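Local coordinates for thioredoxin-like protein (Klebsiella pneumoniae subsp. pneumoniae MGH 78578, PDB 3TY1) that probably binds carbohydrate and may act as an aldose 1-epimerase, although its substrate and enzymatic activity remain to be established, at residues M69-I74 / F190-V195; K49-H54 / I159-L164; A276-A281 / A356-V361. All coordinates share one frame; numbering follows the deposited sequence.

Interaction 1: M69-I74 / F190-V195; sequences MNLLRI and FSLHDV. With SO4 (sulfate ion), chain H.
The far end of the Phe-190 ring meets Leu-71 and Ile-74, which come at it from the opposite direction. Leu-71 CD1 lies 3.5 Å from Phe-190 CE2 and is almost as close to CZ, while Ile-74 CD1 comes to 3.6 Å from Phe-190 CE1, with Ile-74 CG1 right behind it. Both methyls approach the ring at a slant. The ring gets there because CG of Phe-190 sits between backbone N and carbonyl carbon (chi1 65°). Leu-192 adds a looser touch, its CD2 being 4.5 Å from Leu-71 CD1.

No hydrogen bond joins the two segments, and none could be expected between backbones whose axes come no nearer than 11.5 Å. They are strands of separate antiparallel sheets, running at 163° to each other, and their side chains fill the interior between the layers of a beta-sandwich, the supersandwich of galactose-mutarotase-like proteins.

Further out, Tyr-349 lies with its ring nearly parallel to that of Phe-190, and Met-114 touches both Leu-71 and Leu-192. A classic beta bulge, with Leu-72 and Arg-73 set against Thr-62, interrupts strand 70-76. On the far side of strand 189-198, His-193 meets O4 of a sulfate, likely picked up from the crystallisation solution, edge-on and in the ring plane. Asp-346 holds the other ring nitrogen, ND1, of His-193.

Interaction 2: K49-H54 / I159-L164; sequences KILTIH and IRIRGL. With SO4 (sulfate ion), chain I.
Ile-53 is flanked by two isoleucines of the facing strand, Ile-159 and Ile-161, and the contact is apolar throughout. With Ile-159 it meets tip to tip: Ile-53 CD1 is 3.8 Å from Ile-159 CG2, and the exchange is reciprocal, since Ile-53 CG2 lies 3.9 Å from Ile-159 CD1. It runs alongside Ile-161 but points the other way, its CD1 stopping 3.7 Å from Ile-161 CD1. The other branch of Ile-161, CG2, faces Leu-51 and comes to 3.6 Å from Leu-51 CD2. Leu-51 sends CG anti to its backbone N (chi1 175°), which carries that methyl across the gap. Leu-63, Leu-7 and Pro-65 pack around Leu-51, and Ile-35 against Ile-159. Within segment 49-54 there is a further apolar touch, Thr-52 CG2 sitting 3.5 Å above the centre of the His-54 ring.

Antiparallel at 170° and 10.0 Å apart at the closest approach of their axes, strands 49-54 and 159-164 belong to the two facing sheets of the sandwich. Alternate residues, Leu-51 and Ile-53 on one side and Ile-159 and Ile-161 on the other, point into the layer between them.

The two arginines point to the outer face. Arg-160, its chain extended from CG to NE, presents the edge of its guanidinium to a second sulfate. The bond from Arg-160 NH1 to sulfate O3 is 3.3 Å long; those from NH2 to O3 and O1 are weak. Arg-160 NH2 also forms a salt bridge to Glu-158. Arg-162 is gripped by three carboxylates, Glu-148, Glu-150 and Glu-180, which would be expected to stabilise its positive charge.

Interaction 3: A276-A281 / A356-V361; sequences AVVNKA and AQVAAV
Val-278 and Val-358 meet through single methyls, CG1 to CG1 at 3.8 Å, as their side chains cross obliquely. The second touch joins Ala-276 to Val-361, with Ala-276 CB 3.8 Å from Val-361 CG1. In both helix valines CG1 stands opposite the backbone N (chi1 170° in Val-358, 162° in Val-361), and it is this branch that reaches the strand in each case.

Three residues apart in the helix, Val-358 and Val-361 project from the same face, while Ala-276 and Val-278 are alternate residues on one side of strand 272-278. Since Ala-276 pairs with Val-361 and Val-278 with Val-358, the chain runs in opposite senses along the two segments. Helix 355-369 therefore lies against one face of the long antiparallel sheet, near its border: strand 272-278 is next to strand 224-229, one of the two edge strands of this sheet within the chain. Leu-352 of strand 342-352 packs on both helix valines, and Arg-224 and Leu-226 pack on Val-278, which widens the apolar patch.

Away from this patch the contact opens. The opposite face of the helix, with Ala-356 and Ala-360, is turned to solvent, as are Lys-280 and Ala-281 beyond the end of the strand. Asn-279 marks the change: its amide is tied within its own turn, ND2 to Asp-283 and OD1 to the backbone N of Lys-284. A methylpentanediol molecule, presumably a crystallisation additive, lies beside Val-361.

The position of the helix also depends on its link to strand 342-352, but across these two segments, with no hydrogen bond or charge pair, the contact rests on buried methyls, which implies a fit by shape without directional bonds.

In the fold
From the N terminus, segments 49-54 and 69-74, on strands 49-55 and 70-76, come first, both in the six-stranded sheet; segments 159-164 and 190-195 follow in the ten-stranded sheet. Interaction 2 closes across 104 residues and interaction 1 across 115, and since their segments alternate along the chain the two loops cross. Together they fasten one sheet onto the other, and they touch directly where the selenomethionine Met-69 packs against Ile-161 and Gly-163. Interaction 3 comes later, in series with both, closing 74 residues and laying helix 355-369 on the same ten-stranded sheet, about 22 Å between centres from interaction 1 and 28 Å from interaction 2.

Interaction 1: M69-I74 / F190-V195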
HETATM    1  N   MSE A  69      -9.645  13.144  -7.877  1.00 26.91           N
HETATM    2  CA  MSE A  69     -10.057  14.149  -8.865  1.00 26.72           C
HETATM    3  C   MSE A  69      -9.203  15.421  -8.827  1.00 24.93           C
HETATM    4  O   MSE A  69      -9.627  16.491  -9.310  1.00 26.17           O
HETATM    5  CB  MSE A  69     -11.550  14.471  -8.764  1.00 29.50           C
HETATM    6  CG  MSE A  69     -12.479  13.305  -8.663  1.00 24.64           C
HETATM    7 SE   MSE A  69     -12.684  12.241 -10.210  0.75 23.47          SE
HETATM    8  CE  MSE A  69     -13.623  13.476 -11.440  1.00 25.73           C
ATOM      9  N   ASN A  70      -7.977  15.300  -8.329  1.00 27.85           N
ATOM     10  CA  ASN A  70      -7.005  16.398  -8.401  1.00 26.80           C
ATOM     11  C   ASN A  70      -6.856  16.816  -9.861  1.00 26.65           C
ATOM     12  O   ASN A  70      -6.909  15.970 -10.787  1.00 26.28           O
ATOM     13  CB  ASN A  70      -5.602  15.913  -7.968  1.00 27.25           C
ATOM     14  CG  ASN A  70      -5.428  15.709  -6.469  1.00 31.98           C
ATOM     15  OD1 ASN A  70      -6.277  16.097  -5.645  1.00 28.42           O
ATOM     16  ND2 ASN A  70      -4.279  15.051  -6.101  1.00 27.51           N
ATOM     17  N   LEU A  71      -6.565  18.097 -10.067  1.00 26.55           N
ATOM     18  CA  LEU A  71      -6.374  18.663 -11.377  1.00 24.90           C
ATOM     19  C   LEU A  71      -4.876  18.593 -11.631  1.00 26.18           C
ATOM     20  O   LEU A  71      -4.063  19.115 -10.869  1.00 23.64           O
ATOM     21  CB  LEU A  71      -6.888  20.102 -11.474  1.00 25.61           C
ATOM     22  CG  LEU A  71      -8.334  20.376 -10.975  1.00 25.74           C
ATOM     23  CD1 LEU A  71      -8.689  21.830 -11.217  1.00 27.77           C
ATOM     24  CD2 LEU A  71      -9.339  19.428 -11.631  1.00 24.71           C
ATOM     25  N   LEU A  72      -4.505  17.953 -12.727  1.00 23.79           N
ATOM     26  CA  LEU A  72      -3.080  17.783 -13.030  1.00 25.31           C
ATOM     27  C   LEU A  72      -2.489  18.962 -13.803  1.00 26.45           C
ATOM     28  O   LEU A  72      -1.405  19.463 -13.487  1.00 27.47           O
ATOM     29  CB  LEU A  72      -2.876  16.517 -13.852  1.00 25.02           C
ATOM     30  CG  LEU A  72      -3.261  15.156 -13.229  1.00 33.40           C
ATOM     31  CD1 LEU A  72      -2.628  13.989 -14.012  1.00 28.52           C
ATOM     32  CD2 LEU A  72      -2.919  15.008 -11.815  1.00 29.06           C
ATOM     33  N   ARG A  73      -3.242  19.422 -14.787  1.00 26.25           N
ATOM     34  CA  ARG A  73      -2.759  20.449 -15.698  0.50 26.93           C
ATOM     35  C   ARG A  73      -3.908  21.060 -16.487  1.00 28.87           C
ATOM     36  O   ARG A  73      -4.910  20.405 -16.803  1.00 28.39           O
ATOM     37  CB  ARG A  73      -1.690  19.874 -16.645  0.50 26.29           C
ATOM     38  CG  ARG A  73      -1.060  20.861 -17.607  0.50 33.96           C
ATOM     39  CD  ARG A  73      -0.020  20.117 -18.516  0.50 38.36           C
ATOM     40  NE  ARG A  73       1.216  19.835 -17.793  0.50 43.26           N
ATOM     41  CZ  ARG A  73       2.216  19.070 -18.243  0.50 46.77           C
ATOM     42  NH1 ARG A  73       2.141  18.458 -19.421  0.50 45.72           N
ATOM     43  NH2 ARG A  73       3.294  18.919 -17.498  0.50 45.52           N
ATOM     44  N   ILE A  74      -3.771  22.369 -16.727  1.00 25.77           N
ATOM     45  CA  ILE A  74      -4.722  23.152 -17.525  1.00 26.42           C
ATOM     46  C   ILE A  74      -3.880  23.857 -18.580  1.00 29.14           C
ATOM     47  O   ILE A  74      -2.941  24.533 -18.209  1.00 28.69           O
ATOM     48  CB  ILE A  74      -5.442  24.196 -16.710  1.00 26.44           C
ATOM     49  CG1 ILE A  74      -6.019  23.652 -15.379  1.00 28.82           C
ATOM     50  CG2 ILE A  74      -6.523  24.882 -17.582  1.00 30.97           C
ATOM     51  CD1 ILE A  74      -7.145  22.685 -15.571  1.00 28.28           C
ATOM     52  N   PHE A 190     -12.773  27.744 -15.845  1.00 27.89           N
ATOM     53  CA  PHE A 190     -13.516  26.563 -15.403  1.00 28.30           C
ATOM     54  C   PHE A 190     -13.893  26.825 -13.952  1.00 28.67           C
ATOM     55  O   PHE A 190     -13.330  27.711 -13.336  1.00 27.42           O
ATOM     56  CB  PHE A 190     -12.735  25.255 -15.544  1.00 26.43           C
ATOM     57  CG  PHE A 190     -11.519  25.150 -14.690  1.00 26.07           C
ATOM     58  CD1 PHE A 190     -10.253  25.516 -15.194  1.00 24.80           C
ATOM     59  CD2 PHE A 190     -11.610  24.643 -13.402  1.00 26.60           C
ATOM     60  CE1 PHE A 190      -9.132  25.406 -14.404  1.00 30.03           C
ATOM     61  CE2 PHE A 190     -10.490  24.536 -12.611  1.00 28.85           C
ATOM     62  CZ  PHE A 190      -9.255  24.881 -13.116  1.00 26.33           C
ATOM     63  N   SER A 191     -14.865  26.083 -13.430  1.00 27.50           N
ATOM     64  CA  SER A 191     -15.263  26.291 -12.046  1.00 28.31           C
ATOM     65  C   SER A 191     -15.349  24.955 -11.333  1.00 30.80           C
ATOM     66  O   SER A 191     -15.534  23.915 -11.967  1.00 28.86           O
ATOM     67  CB  SER A 191     -16.592  27.048 -11.972  1.00 33.91           C
ATOM     68  OG  SER A 191     -17.613  26.287 -12.583  1.00 37.45           O
ATOM     69  N   LEU A 192     -15.165  25.006 -10.016  1.00 29.13           N
ATOM     70  CA  LEU A 192     -15.371  23.880  -9.129  1.00 26.88           C
ATOM     71  C   LEU A 192     -16.583  24.208  -8.269  1.00 30.10           C
ATOM     72  O   LEU A 192     -16.713  25.334  -7.798  1.00 31.72           O
ATOM     73  CB  LEU A 192     -14.160  23.694  -8.202  1.00 27.96           C
ATOM     74  CG  LEU A 192     -12.822  23.458  -8.891  1.00 28.47           C
ATOM     75  CD1 LEU A 192     -11.725  23.207  -7.811  1.00 28.49           C
ATOM     76  CD2 LEU A 192     -12.952  22.266  -9.846  1.00 28.19           C
ATOM     77  N   HIS A 193     -17.415  23.205  -8.035  1.00 30.47           N
ATOM     78  CA  HIS A 193     -18.578  23.260  -7.174  1.00 31.68           C
ATOM     79  C   HIS A 193     -18.613  21.973  -6.405  1.00 32.21           C
ATOM     80  O   HIS A 193     -19.363  21.067  -6.727  1.00 36.30           O
ATOM     81  CB  HIS A 193     -19.839  23.471  -7.998  1.00 35.57           C
ATOM     82  CG  HIS A 193     -19.843  24.785  -8.700  1.00 40.89           C
ATOM     83  ND1 HIS A 193     -20.080  25.974  -8.042  1.00 48.56           N
ATOM     84  CD2 HIS A 193     -19.550  25.113  -9.980  1.00 47.14           C
ATOM     85  CE1 HIS A 193     -19.980  26.972  -8.902  1.00 54.67           C
ATOM     86  NE2 HIS A 193     -19.678  26.475 -10.088  1.00 47.72           N
ATOM     87  N   ASP A 194     -17.734  21.874  -5.414  1.00 31.01           N
ATOM     88  CA  ASP A 194     -17.630  20.691  -4.598  1.00 31.42           C
ATOM     89  C   ASP A 194     -18.629  20.787  -3.449  1.00 33.84           C
ATOM     90  O   ASP A 194     -18.922  21.894  -2.960  1.00 33.42           O
ATOM     91  CB  ASP A 194     -16.199  20.502  -4.013  1.00 31.57           C
ATOM     92  CG  ASP A 194     -15.112  20.472  -5.065  1.00 30.01           C
ATOM     93  OD1 ASP A 194     -15.378  20.122  -6.256  1.00 29.50           O
ATOM     94  OD2 ASP A 194     -13.961  20.832  -4.699  1.00 27.89           O
ATOM     95  N   VAL A 195     -19.119  19.632  -3.001  1.00 32.89           N
ATOM     96  CA  VAL A 195     -20.012  19.548  -1.855  1.00 33.10           C
ATOM     97  C   VAL A 195     -19.514  18.450  -0.899  1.00 34.54           C
ATOM     98  O   VAL A 195     -19.513  17.277  -1.240  1.00 35.79           O
ATOM     99  CB  VAL A 195     -21.490  19.246  -2.248  1.00 33.90           C
ATOM    100  CG1 VAL A 195     -22.389  19.256  -0.987  1.00 34.97           C
ATOM    101  CG2 VAL A 195     -22.020  20.238  -3.306  1.00 31.53           C
TER
HETATM  102  S   SO4 H 508     -20.649  28.393 -12.877  1.00 79.81           S
HETATM  103  O1  SO4 H 508     -20.134  29.247 -13.953  1.00 78.43           O
HETATM  104  O2  SO4 H 508     -21.929  28.873 -12.365  1.00 84.10           O
HETATM  105  O3  SO4 H 508     -20.846  27.048 -13.406  1.00 87.17           O
HETATM  106  O4  SO4 H 508     -19.698  28.388 -11.759  1.00 81.68           O

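Interaction 2: K49-H54 / I159-L164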
ATOM      1  N   LYS A  49      -5.653   6.318 -13.358  1.00 27.97           N
ATOM      2  CA  LYS A  49      -6.418   6.896 -14.461  1.00 26.27           C
ATOM      3  C   LYS A  49      -6.239   8.414 -14.563  1.00 24.81           C
ATOM      4  O   LYS A  49      -6.054   9.100 -13.545  1.00 24.60           O
ATOM      5  CB  LYS A  49      -7.869   6.623 -14.244  1.00 26.09           C
ATOM      6  CG  LYS A  49      -8.306   5.171 -14.267  1.00 32.24           C
ATOM      7  CD  LYS A  49      -9.780   5.037 -13.853  1.00 36.98           C
ATOM      8  CE  LYS A  49      -9.979   5.118 -12.314  1.00 38.05           C
ATOM      9  NZ  LYS A  49     -11.410   5.117 -11.917  1.00 34.56           N
ATOM     10  N   ILE A  50      -6.291   8.912 -15.792  1.00 25.13           N
ATOM     11  CA  ILE A  50      -6.440  10.336 -16.069  1.00 25.30           C
ATOM     12  C   ILE A  50      -7.705  10.522 -16.890  1.00 26.33           C
ATOM     13  O   ILE A  50      -8.133   9.602 -17.631  1.00 26.41           O
ATOM     14  CB  ILE A  50      -5.226  11.000 -16.787  1.00 25.79           C
ATOM     15  CG1 ILE A  50      -4.858  10.304 -18.078  1.00 28.60           C
ATOM     16  CG2 ILE A  50      -4.038  11.093 -15.802  1.00 24.30           C
ATOM     17  CD1 ILE A  50      -3.834  11.087 -18.906  1.00 29.40           C
ATOM     18  N   LEU A  51      -8.316  11.694 -16.727  1.00 25.90           N
ATOM     19  CA  LEU A  51      -9.525  12.036 -17.456  1.00 25.06           C
ATOM     20  C   LEU A  51      -9.297  13.447 -17.969  1.00 25.94           C
ATOM     21  O   LEU A  51      -9.011  14.363 -17.178  1.00 25.37           O
ATOM     22  CB  LEU A  51     -10.745  11.909 -16.548  1.00 26.05           C
ATOM     23  CG  LEU A  51     -12.119  12.331 -17.042  1.00 27.10           C
ATOM     24  CD1 LEU A  51     -12.522  11.567 -18.266  1.00 25.11           C
ATOM     25  CD2 LEU A  51     -13.168  12.096 -15.860  1.00 26.62           C
ATOM     26  N   THR A  52      -9.407  13.615 -19.280  1.00 24.29           N
ATOM     27  CA  THR A  52      -9.053  14.847 -19.936  1.00 26.17           C
ATOM     28  C   THR A  52     -10.163  15.393 -20.823  1.00 26.95           C
ATOM     29  O   THR A  52     -10.724  14.663 -21.651  1.00 27.68           O
ATOM     30  CB  THR A  52      -7.816  14.611 -20.840  1.00 28.59           C
ATOM     31  OG1 THR A  52      -6.752  13.994 -20.068  1.00 26.95           O
ATOM     32  CG2 THR A  52      -7.353  15.955 -21.431  1.00 27.54           C
ATOM     33  N   ILE A  53     -10.448  16.679 -20.690  1.00 27.38           N
ATOM     34  CA  ILE A  53     -11.243  17.402 -21.665  1.00 25.38           C
ATOM     35  C   ILE A  53     -10.251  18.032 -22.659  1.00 28.17           C
ATOM     36  O   ILE A  53      -9.463  18.892 -22.272  1.00 25.71           O
ATOM     37  CB  ILE A  53     -12.052  18.543 -21.050  1.00 24.61           C
ATOM     38  CG1 ILE A  53     -13.051  17.985 -20.020  1.00 28.02           C
ATOM     39  CG2 ILE A  53     -12.734  19.357 -22.231  1.00 25.91           C
ATOM     40  CD1 ILE A  53     -13.754  19.094 -19.133  1.00 30.31           C
ATOM     41  N   HIS A  54     -10.272  17.579 -23.911  1.00 26.74           N
ATOM     42  CA  HIS A  54      -9.400  18.141 -24.945  1.00 30.65           C
ATOM     43  C   HIS A  54     -10.206  19.159 -25.739  1.00 34.16           C
ATOM     44  O   HIS A  54     -11.251  18.826 -26.277  1.00 35.76           O
ATOM     45  CB  HIS A  54      -8.931  17.087 -25.939  1.00 34.10           C
ATOM     46  CG  HIS A  54      -8.093  15.991 -25.352  1.00 37.89           C
ATOM     47  ND1 HIS A  54      -6.711  16.067 -25.270  1.00 38.66           N
ATOM     48  CD2 HIS A  54      -8.435  14.763 -24.865  1.00 42.85           C
ATOM     49  CE1 HIS A  54      -6.242  14.940 -24.752  1.00 39.71           C
ATOM     50  NE2 HIS A  54      -7.262  14.130 -24.499  1.00 35.87           N
ATOM     51  N   ILE A 159     -19.822  21.123 -20.008  1.00 27.53           N
ATOM     52  CA  ILE A 159     -19.348  19.835 -19.581  1.00 27.19           C
ATOM     53  C   ILE A 159     -19.227  19.892 -18.061  1.00 26.09           C
ATOM     54  O   ILE A 159     -18.724  20.867 -17.527  1.00 26.53           O
ATOM     55  CB  ILE A 159     -17.970  19.542 -20.182  1.00 26.11           C
ATOM     56  CG1 ILE A 159     -18.055  19.542 -21.729  1.00 26.78           C
ATOM     57  CG2 ILE A 159     -17.364  18.186 -19.615  1.00 25.39           C
ATOM     58  CD1 ILE A 159     -16.623  19.600 -22.392  1.00 25.96           C
ATOM     59  N   ARG A 160     -19.695  18.846 -17.384  1.00 27.22           N
ATOM     60  CA  ARG A 160     -19.495  18.711 -15.966  1.00 28.49           C
ATOM     61  C   ARG A 160     -18.891  17.357 -15.685  1.00 28.98           C
ATOM     62  O   ARG A 160     -19.339  16.343 -16.235  1.00 29.67           O
ATOM     63  CB  ARG A 160     -20.817  18.853 -15.197  1.00 30.48           C
ATOM     64  CG  ARG A 160     -21.492  20.162 -15.475  1.00 31.80           C
ATOM     65  CD  ARG A 160     -22.667  20.433 -14.562  1.00 39.70           C
ATOM     66  NE  ARG A 160     -23.280  21.711 -14.908  1.00 39.30           N
ATOM     67  CZ  ARG A 160     -24.269  22.302 -14.233  1.00 45.04           C
ATOM     68  NH1 ARG A 160     -24.790  21.740 -13.162  1.00 40.58           N
ATOM     69  NH2 ARG A 160     -24.724  23.489 -14.632  1.00 44.35           N
ATOM     70  N   ILE A 161     -17.891  17.346 -14.830  1.00 27.30           N
ATOM     71  CA  ILE A 161     -17.221  16.115 -14.454  1.00 26.98           C
ATOM     72  C   ILE A 161     -17.318  16.012 -12.944  1.00 28.62           C
ATOM     73  O   ILE A 161     -16.753  16.845 -12.213  1.00 28.03           O
ATOM     74  CB  ILE A 161     -15.795  16.085 -14.948  1.00 25.69           C
ATOM     75  CG1 ILE A 161     -15.768  16.088 -16.475  1.00 28.87           C
ATOM     76  CG2 ILE A 161     -15.076  14.808 -14.389  1.00 28.04           C
ATOM     77  CD1 ILE A 161     -14.383  16.052 -17.051  1.00 36.98           C
ATOM     78  N   ARG A 162     -18.024  14.985 -12.486  1.00 28.12           N
ATOM     79  CA  ARG A 162     -18.241  14.756 -11.049  1.00 28.72           C
ATOM     80  C   ARG A 162     -17.487  13.526 -10.584  1.00 27.92           C
ATOM     81  O   ARG A 162     -17.401  12.545 -11.309  1.00 29.17           O
ATOM     82  CB  ARG A 162     -19.737  14.537 -10.728  1.00 28.25           C
ATOM     83  CG  ARG A 162     -20.592  15.748 -10.874  1.00 40.31           C
ATOM     84  CD  ARG A 162     -22.057  15.490 -10.498  1.00 42.15           C
ATOM     85  NE  ARG A 162     -22.730  14.716 -11.517  1.00 39.93           N
ATOM     86  CZ  ARG A 162     -23.237  15.207 -12.646  1.00 37.00           C
ATOM     87  NH1 ARG A 162     -23.184  16.511 -12.936  1.00 40.86           N
ATOM     88  NH2 ARG A 162     -23.808  14.371 -13.503  1.00 42.80           N
ATOM     89  N   GLY A 163     -16.959  13.596  -9.360  1.00 27.94           N
ATOM     90  CA  GLY A 163     -16.262  12.490  -8.725  1.00 29.29           C
ATOM     91  C   GLY A 163     -16.482  12.443  -7.225  1.00 31.00           C
ATOM     92  O   GLY A 163     -16.137  13.404  -6.546  1.00 29.91           O
ATOM     93  N   LEU A 164     -17.051  11.343  -6.723  1.00 29.19           N
ATOM     94  CA  LEU A 164     -17.308  11.155  -5.279  1.00 30.25           C
ATOM     95  C   LEU A 164     -16.062  10.541  -4.636  1.00 30.03           C
ATOM     96  O   LEU A 164     -15.666   9.436  -4.999  1.00 32.78           O
ATOM     97  CB  LEU A 164     -18.480  10.216  -5.064  1.00 31.63           C
ATOM     98  CG  LEU A 164     -18.969   9.946  -3.629  1.00 33.62           C
ATOM     99  CD1 LEU A 164     -19.356  11.244  -2.990  1.00 31.16           C
ATOM    100  CD2 LEU A 164     -20.144   8.906  -3.629  1.00 35.41           C
TER
HETATM  101  S   SO4 I 509     -27.012  24.523 -11.746  1.00 74.79           S
HETATM  102  O1  SO4 I 509     -26.306  25.565 -12.493  1.00 78.63           O
HETATM  103  O2  SO4 I 509     -28.168  25.124 -11.096  1.00 86.35           O
HETATM  104  O3  SO4 I 509     -27.497  23.509 -12.667  1.00 65.63           O
HETATM  105  O4  SO4 I 509     -26.192  23.982 -10.673  1.00 71.04           O

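Interaction 3: A276-A281 / A356-V361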
ATOM      1  N   ALA A 276      -4.712  36.338  -7.722  1.00 34.42           N
ATOM      2  CA  ALA A 276      -4.107  36.028  -9.027  1.00 33.44           C
ATOM      3  C   ALA A 276      -2.571  36.104  -9.022  1.00 33.66           C
ATOM      4  O   ALA A 276      -1.972  36.797  -8.185  1.00 34.00           O
ATOM      5  CB  ALA A 276      -4.682  36.999 -10.084  1.00 31.79           C
ATOM      6  N   VAL A 277      -1.962  35.351  -9.931  1.00 31.85           N
ATOM      7  CA  VAL A 277      -0.567  35.457 -10.245  1.00 32.02           C
ATOM      8  C   VAL A 277      -0.497  35.893 -11.704  1.00 34.05           C
ATOM      9  O   VAL A 277      -1.201  35.373 -12.565  1.00 33.32           O
ATOM     10  CB  VAL A 277       0.237  34.185  -9.973  1.00 34.43           C
ATOM     11  CG1 VAL A 277      -0.374  32.949 -10.660  1.00 32.15           C
ATOM     12  CG2 VAL A 277       1.689  34.393 -10.445  1.00 35.03           C
ATOM     13  N   VAL A 278       0.311  36.908 -11.965  1.00 34.76           N
ATOM     14  CA  VAL A 278       0.444  37.458 -13.295  1.00 35.26           C
ATOM     15  C   VAL A 278       1.930  37.588 -13.610  1.00 36.01           C
ATOM     16  O   VAL A 278       2.761  37.754 -12.713  1.00 36.24           O
ATOM     17  CB  VAL A 278      -0.300  38.792 -13.413  1.00 39.47           C
ATOM     18  CG1 VAL A 278      -1.778  38.629 -13.021  1.00 37.59           C
ATOM     19  CG2 VAL A 278       0.374  39.896 -12.561  1.00 37.61           C
ATOM     20  N   ASN A 279       2.268  37.464 -14.884  1.00 34.34           N
ATOM     21  CA  ASN A 279       3.652  37.572 -15.300  1.00 34.54           C
ATOM     22  C   ASN A 279       4.137  39.037 -15.217  1.00 35.46           C
ATOM     23  O   ASN A 279       3.360  39.927 -14.894  1.00 35.57           O
ATOM     24  CB  ASN A 279       3.848  36.898 -16.645  1.00 34.45           C
ATOM     25  CG  ASN A 279       3.253  37.654 -17.819  1.00 40.15           C
ATOM     26  OD1 ASN A 279       2.529  38.656 -17.674  1.00 36.12           O
ATOM     27  ND2 ASN A 279       3.585  37.176 -19.018  1.00 37.04           N
ATOM     28  N   LYS A 280       5.406  39.269 -15.490  1.00 38.54           N
ATOM     29  CA  LYS A 280       6.007  40.606 -15.349  0.50 39.40           C
ATOM     30  C   LYS A 280       5.416  41.632 -16.326  1.00 41.78           C
ATOM     31  O   LYS A 280       5.152  42.789 -15.944  1.00 42.21           O
ATOM     32  CB  LYS A 280       7.530  40.511 -15.516  0.50 40.59           C
ATOM     33  CG  LYS A 280       8.312  41.799 -15.195  0.50 42.99           C
ATOM     34  CD  LYS A 280       9.759  41.645 -15.622  0.50 44.51           C
ATOM     35  CE  LYS A 280      10.481  42.998 -15.614  0.50 49.11           C
ATOM     36  NZ  LYS A 280      10.551  43.555 -14.236  0.50 43.03           N
ATOM     37  N   ALA A 281       5.202  41.228 -17.580  1.00 41.24           N
ATOM     38  CA  ALA A 281       4.627  42.114 -18.584  1.00 43.54           C
ATOM     39  C   ALA A 281       3.132  42.406 -18.312  1.00 44.55           C
ATOM     40  O   ALA A 281       2.591  43.370 -18.834  1.00 44.72           O
ATOM     41  CB  ALA A 281       4.802  41.511 -19.997  1.00 43.88           C
ATOM     42  N   ALA A 356      -5.543  43.091 -21.320  1.00 38.45           N
ATOM     43  CA  ALA A 356      -6.877  43.567 -20.930  1.00 39.51           C
ATOM     44  C   ALA A 356      -7.483  42.679 -19.872  1.00 39.75           C
ATOM     45  O   ALA A 356      -8.121  43.167 -18.941  1.00 35.80           O
ATOM     46  CB  ALA A 356      -7.817  43.684 -22.181  1.00 41.02           C
ATOM     47  N   GLN A 357      -7.289  41.359 -20.002  1.00 38.32           N
ATOM     48  CA  GLN A 357      -7.793  40.425 -18.984  1.00 37.96           C
ATOM     49  C   GLN A 357      -7.105  40.579 -17.653  1.00 37.85           C
ATOM     50  O   GLN A 357      -7.776  40.592 -16.613  1.00 39.79           O
ATOM     51  CB  GLN A 357      -7.699  38.965 -19.450  1.00 36.81           C
ATOM     52  CG  GLN A 357      -8.698  38.638 -20.522  1.00 36.15           C
ATOM     53  CD  GLN A 357      -8.525  37.253 -21.087  1.00 36.87           C
ATOM     54  OE1 GLN A 357      -7.733  36.439 -20.590  1.00 38.51           O
ATOM     55  NE2 GLN A 357      -9.284  36.958 -22.132  1.00 45.04           N
ATOM     56  N   VAL A 358      -5.780  40.663 -17.665  1.00 35.06           N
ATOM     57  CA  VAL A 358      -5.033  40.930 -16.430  1.00 38.18           C
ATOM     58  C   VAL A 358      -5.456  42.289 -15.789  1.00 41.71           C
ATOM     59  O   VAL A 358      -5.622  42.390 -14.560  1.00 40.45           O
ATOM     60  CB  VAL A 358      -3.497  40.893 -16.695  1.00 39.65           C
ATOM     61  CG1 VAL A 358      -2.705  41.396 -15.491  1.00 39.68           C
ATOM     62  CG2 VAL A 358      -3.055  39.446 -17.140  1.00 36.24           C
ATOM     63  N   ALA A 359      -5.634  43.324 -16.622  1.00 43.24           N
ATOM     64  CA  ALA A 359      -5.981  44.674 -16.140  1.00 41.90           C
ATOM     65  C   ALA A 359      -7.347  44.660 -15.454  1.00 42.13           C
ATOM     66  O   ALA A 359      -7.514  45.267 -14.383  1.00 41.68           O
ATOM     67  CB  ALA A 359      -5.934  45.694 -17.285  1.00 41.34           C
ATOM     68  N   ALA A 360      -8.297  43.943 -16.045  1.00 38.88           N
ATOM     69  CA  ALA A 360      -9.635  43.752 -15.473  1.00 42.18           C
ATOM     70  C   ALA A 360      -9.579  43.068 -14.088  1.00 39.79           C
ATOM     71  O   ALA A 360     -10.278  43.462 -13.147  1.00 38.96           O
ATOM     72  CB  ALA A 360     -10.545  42.946 -16.452  1.00 41.18           C
ATOM     73  N   VAL A 361      -8.750  42.041 -13.965  1.00 38.48           N
ATOM     74  CA  VAL A 361      -8.557  41.374 -12.665  1.00 38.16           C
ATOM     75  C   VAL A 361      -7.923  42.341 -11.656  1.00 41.24           C
ATOM     76  O   VAL A 361      -8.409  42.488 -10.523  1.00 39.84           O
ATOM     77  CB  VAL A 361      -7.696  40.096 -12.807  1.00 33.52           C
ATOM     78  CG1 VAL A 361      -7.125  39.636 -11.462  1.00 32.77           C
ATOM     79  CG2 VAL A 361      -8.537  38.998 -13.451  1.00 36.45           C
TER